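Local coordinates for protein gamma-glutamyl phosphate reductase (PDB 1VLU) that catalyses the NADPH-dependent reduction of L-gamma-glutamyl 5-phosphate to the semialdehyde of L-glutamate, with release of phosphate, in the pathway to proline, at residues Asp47-Asn52 with Ala171-Asp176; Glu139-Ile144 with Asn165-Met170. All blocks are in the same frame, centred on the assembly; numbering follows the deposited sequence.

Contact 1: Asp47-Asn52 with Ala171-Asp176; sequences DALKAN and AKIVND
Ile-173 meets three residues of 47-52 with its two branches. Its CG2 methyl presses on Ala-48; the distance from Ala-48 CB to Ile-173 CG2 is 3.4 Å, tighter than usual for two carbons. Leu-49 CD2 is 4.0 Å from Ile-173 CG2, and these two side chains lie at a slant to one another. The other branch ends in CD1, which reaches Asn-52; Asn-52 CB is 3.6 Å from Ile-173 CD1. There the two side chains run alongside each other in opposing senses.

Asn-52 touches Ile-173 mainly through its aliphatic CB. With CG beside the backbone N (chi1 -72°), its amide turns back to the last turn of helix 35-51. Asn-52 ND2 donates a nearly straight bond (173°) to Ala-48 O, 2.7 Å away and in the plane of the amide. This bond holds the amide. Ala-48 O also takes a weak bond from the backbone N of Asn-52.

Further out, Ile-56 of helix 53-69 packs on both Leu-49 and Ile-173. Met-91, Leu-92 and Ile-95 of helix 87-100 pack on Leu-49. The two helices therefore meet by apolar contact, while the side-chain bond of Asn-52 stays within its own segment and does not link them.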
# COMPACT_ATOMS: atom_id res chain seq x y z
N ASP A 47 25.18 -17.39 22.77
CA ASP A 47 26.31 -17.43 23.72
C ASP A 47 26.43 -16.11 24.47
O ASP A 47 26.61 -16.08 25.69
CB ASP A 47 27.62 -17.74 22.98
CG ASP A 47 27.66 -19.18 22.42
OD1 ASP A 47 26.73 -19.98 22.68
OD2 ASP A 47 28.65 -19.50 21.71
N ALA A 48 26.31 -15.00 23.74
CA ALA A 48 26.39 -13.68 24.33
C ALA A 48 25.26 -13.44 25.33
O ALA A 48 25.48 -12.84 26.38
CB ALA A 48 26.40 -12.62 23.25
N LEU A 49 24.05 -13.91 25.02
CA LEU A 49 22.91 -13.75 25.93
C LEU A 49 23.05 -14.61 27.18
O LEU A 49 22.68 -14.20 28.28
CB LEU A 49 21.58 -14.06 25.23
CG LEU A 49 21.14 -13.04 24.18
CD1 LEU A 49 20.02 -13.62 23.37
CD2 LEU A 49 20.73 -11.71 24.81
N LYS A 50 23.59 -15.81 27.01
CA LYS A 50 23.83 -16.71 28.13
C LYS A 50 24.93 -16.13 29.03
O LYS A 50 24.74 -16.01 30.25
CB LYS A 50 24.18 -18.11 27.61
CG LYS A 50 24.40 -19.17 28.67
CD LYS A 50 24.69 -20.49 27.98
CE LYS A 50 25.83 -21.25 28.66
NZ LYS A 50 25.43 -21.93 29.92
N ALA A 51 26.05 -15.73 28.43
CA ALA A 51 27.15 -15.14 29.20
C ALA A 51 26.73 -13.88 29.95
O ALA A 51 27.33 -13.54 30.97
CB ALA A 51 28.35 -14.84 28.29
N ASN A 52 25.70 -13.20 29.47
CA ASN A 52 25.24 -11.96 30.11
C ASN A 52 23.93 -12.08 30.85
O ASN A 52 23.25 -11.07 31.06
CB ASN A 52 25.15 -10.85 29.07
CG ASN A 52 26.51 -10.38 28.62
OD1 ASN A 52 27.10 -9.52 29.26
ND2 ASN A 52 27.02 -10.95 27.52
N ALA A 171 19.15 -5.58 23.64
CA ALA A 171 19.58 -4.82 22.46
C ALA A 171 21.09 -4.60 22.42
O ALA A 171 21.72 -4.84 21.41
CB ALA A 171 18.87 -3.48 22.39
N LYS A 172 21.67 -4.16 23.54
CA LYS A 172 23.10 -3.94 23.65
C LYS A 172 23.88 -5.20 23.26
O LYS A 172 24.86 -5.13 22.52
CB LYS A 172 23.48 -3.51 25.07
CG LYS A 172 24.94 -3.09 25.23
CD LYS A 172 25.30 -2.65 26.66
N ILE A 173 23.44 -6.35 23.76
CA ILE A 173 24.15 -7.61 23.54
C ILE A 173 24.05 -8.09 22.08
O ILE A 173 25.02 -8.60 21.53
CB ILE A 173 23.66 -8.71 24.52
CG1 ILE A 173 23.92 -8.29 25.98
CG2 ILE A 173 24.34 -10.04 24.23
CD1 ILE A 173 22.97 -8.95 26.96
N VAL A 174 22.87 -7.93 21.47
CA VAL A 174 22.66 -8.34 20.09
C VAL A 174 23.40 -7.37 19.15
O VAL A 174 24.09 -7.82 18.23
CB VAL A 174 21.13 -8.42 19.78
CG1 VAL A 174 20.85 -8.51 18.29
CG2 VAL A 174 20.51 -9.60 20.51
N ASN A 175 23.28 -6.06 19.40
CA ASN A 175 23.94 -5.02 18.59
C ASN A 175 25.44 -5.27 18.56
O ASN A 175 26.04 -5.38 17.50
CB ASN A 175 23.70 -3.62 19.17
CG ASN A 175 22.30 -3.07 18.88
OD1 ASN A 175 21.60 -3.48 17.95
ND2 ASN A 175 21.90 -2.07 19.69
N ASP A 176 26.02 -5.35 19.75
CA ASP A 176 27.43 -5.66 19.96
C ASP A 176 27.90 -6.96 19.30
O ASP A 176 28.99 -6.99 18.74
CB ASP A 176 27.73 -5.74 21.46
CG ASP A 176 27.75 -4.36 22.14
OD1 ASP A 176 27.15 -3.38 21.59
OD2 ASP A 176 28.36 -4.27 23.23

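Contact 2: Glu139-Ile144 with Asn165-Met170; sequences EVIANI and NTFREM
Ile-141 points its side chain at helix 164-185 and divides it between Phe-167 and Met-170. At CB the chain forks. On one branch, Ile-141 CG2 lies 4.3 Å from Met-170 CE. The CG1 branch is anti to the carbonyl carbon (chi1 -67°) and runs to the Phe-167 ring. Ile-141 CG1 is 4.0 Å from Phe-167 CD2. At the tip, Ile-141 CD1 comes to 3.4 Å from Phe-167 CD2, and also lies 3.9 Å from Phe-167 CA. The methyl approaches the ring obliquely, and the two side chains cross at about a right angle.

Met-170 is modelled as selenomethionine. Its chain is extended as far as the selenium and then bends (chi3 79°). The bend turns CE to Ala-142, with Met-170 CE 4.1 Å from Ala-142 CB. All four touching residues are buried.

Phe-134 of strand 118-134 packs on Ile-141 and Phe-167. Met-91 of helix 87-100 packs on Ala-142 and Met-170. Close by, Thr-166 OG1 is hydrogen-bonded to Asp-63 and Asn-60 of helix 53-69.

The short helix segments run roughly side by side, 34° from parallel, with axes 10.5 Å apart. Helix 139-151 links the parallel strands 118-134 and 154-158. Helix 164-185 links 154-158 to the parallel strand 192-194. Two successive beta-alpha-beta crossovers thus pack helix on helix, an arrangement consistent with the Rossmann-like cofactor domain of the aldehyde dehydrogenase superfamily.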
# COMPACT_ATOMS: atom_id res chain seq x y z
N GLU A 139 10.95 -12.11 25.76
CA GLU A 139 11.32 -13.30 24.98
C GLU A 139 11.29 -13.05 23.46
O GLU A 139 12.10 -13.60 22.72
CB GLU A 139 10.39 -14.50 25.27
CG GLU A 139 9.97 -14.70 26.71
CD GLU A 139 8.65 -14.01 27.04
OE1 GLU A 139 8.65 -12.76 27.14
OE2 GLU A 139 7.63 -14.70 27.21
N VAL A 140 10.33 -12.22 23.03
CA VAL A 140 10.14 -11.82 21.63
C VAL A 140 11.44 -11.37 20.96
O VAL A 140 11.74 -11.81 19.84
CB VAL A 140 9.05 -10.70 21.49
CG1 VAL A 140 9.09 -10.04 20.12
CG2 VAL A 140 7.67 -11.26 21.76
N ILE A 141 12.20 -10.52 21.64
CA ILE A 141 13.49 -10.04 21.13
C ILE A 141 14.36 -11.19 20.61
O ILE A 141 14.87 -11.12 19.49
CB ILE A 141 14.25 -9.18 22.19
CG1 ILE A 141 13.49 -7.88 22.46
CG2 ILE A 141 15.67 -8.90 21.72
CD1 ILE A 141 13.79 -7.24 23.79
N ALA A 142 14.49 -12.25 21.40
CA ALA A 142 15.30 -13.40 20.99
C ALA A 142 14.65 -14.23 19.87
O ALA A 142 15.33 -14.62 18.93
CB ALA A 142 15.63 -14.26 22.18
N ASN A 143 13.35 -14.52 19.97
CA ASN A 143 12.65 -15.36 19.00
C ASN A 143 12.65 -14.73 17.61
O ASN A 143 12.96 -15.38 16.60
CB ASN A 143 11.21 -15.63 19.48
CG ASN A 143 10.38 -16.44 18.48
OD1 ASN A 143 9.34 -15.97 17.97
ND2 ASN A 143 10.83 -17.66 18.18
N ILE A 144 12.32 -13.44 17.56
CA ILE A 144 12.23 -12.69 16.32
C ILE A 144 13.59 -12.40 15.72
O ILE A 144 13.77 -12.51 14.52
CB ILE A 144 11.41 -11.41 16.53
CG1 ILE A 144 9.91 -11.74 16.49
CG2 ILE A 144 11.75 -10.34 15.47
CD1 ILE A 144 9.44 -12.33 15.20
N ASN A 165 13.99 -1.66 30.39
CA ASN A 165 15.28 -2.06 30.95
C ASN A 165 15.82 -3.35 30.36
O ASN A 165 16.99 -3.43 29.99
CB ASN A 165 15.20 -2.16 32.47
CG ASN A 165 15.24 -0.82 33.14
OD1 ASN A 165 16.26 -0.14 33.11
ND2 ASN A 165 14.12 -0.40 33.72
N THR A 166 14.95 -4.37 30.29
CA THR A 166 15.32 -5.67 29.72
C THR A 166 15.61 -5.52 28.22
O THR A 166 16.58 -6.08 27.72
CB THR A 166 14.22 -6.74 29.97
OG1 THR A 166 13.75 -6.62 31.32
CG2 THR A 166 14.75 -8.14 29.77
N PHE A 167 14.77 -4.74 27.54
CA PHE A 167 14.96 -4.40 26.14
C PHE A 167 16.33 -3.76 25.87
O PHE A 167 17.05 -4.22 24.99
CB PHE A 167 13.83 -3.48 25.68
CG PHE A 167 13.81 -3.24 24.19
CD1 PHE A 167 14.61 -2.25 23.61
CD2 PHE A 167 12.96 -3.99 23.37
CE1 PHE A 167 14.59 -2.03 22.23
CE2 PHE A 167 12.92 -3.76 21.99
CZ PHE A 167 13.74 -2.79 21.42
N ARG A 168 16.65 -2.70 26.61
CA ARG A 168 17.98 -2.04 26.60
C ARG A 168 19.18 -2.99 26.72
O ARG A 168 20.07 -2.97 25.89
CB ARG A 168 18.07 -1.00 27.75
CG ARG A 168 19.09 0.14 27.50
CD ARG A 168 19.57 0.90 28.78
NE ARG A 168 18.55 1.15 29.82
CZ ARG A 168 17.42 1.85 29.65
NH1 ARG A 168 17.09 2.36 28.47
NH2 ARG A 168 16.59 2.01 30.68
N GLU A 169 19.20 -3.79 27.79
CA GLU A 169 20.27 -4.76 27.98
C GLU A 169 20.42 -5.79 26.84
O GLU A 169 21.53 -6.06 26.39
CB GLU A 169 20.11 -5.47 29.33
CG GLU A 169 21.05 -4.93 30.37
CD GLU A 169 22.45 -4.70 29.83
OE1 GLU A 169 23.13 -5.70 29.47
OE2 GLU A 169 22.86 -3.51 29.74
N MSE A 170 19.30 -6.34 26.39
CA MSE A 170 19.29 -7.33 25.31
C MSE A 170 19.69 -6.74 23.98
O MSE A 170 20.48 -7.35 23.27
CB MSE A 170 17.94 -8.04 25.22
CG MSE A 170 17.72 -8.99 26.40
SE MSE A 170 16.01 -9.99 26.36
CE MSE A 170 16.52 -11.42 25.04

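Overall arrangement
Both contacts use helix 164-185, at successive turns, and their centres are about 10 Å apart. Contact 2 is the more deeply buried. It joins two crossover helices next to the sheet strand 118-134. Contact 1 is partly buried, lies farther from the centre of the chain, and brings in the end of the earlier helix 35-51. Both are apolar, but contact 1 has an asparagine at its margin, whereas contact 2 has an aromatic ring and a selenomethionine. The two meet where Leu-49 CD2 lies 4.2 Å from Met-170 CE. Met-91 packs on residues of both, so the two apolar patches adjoin. In sequence, both segments of contact 2 fall between those of contact 1.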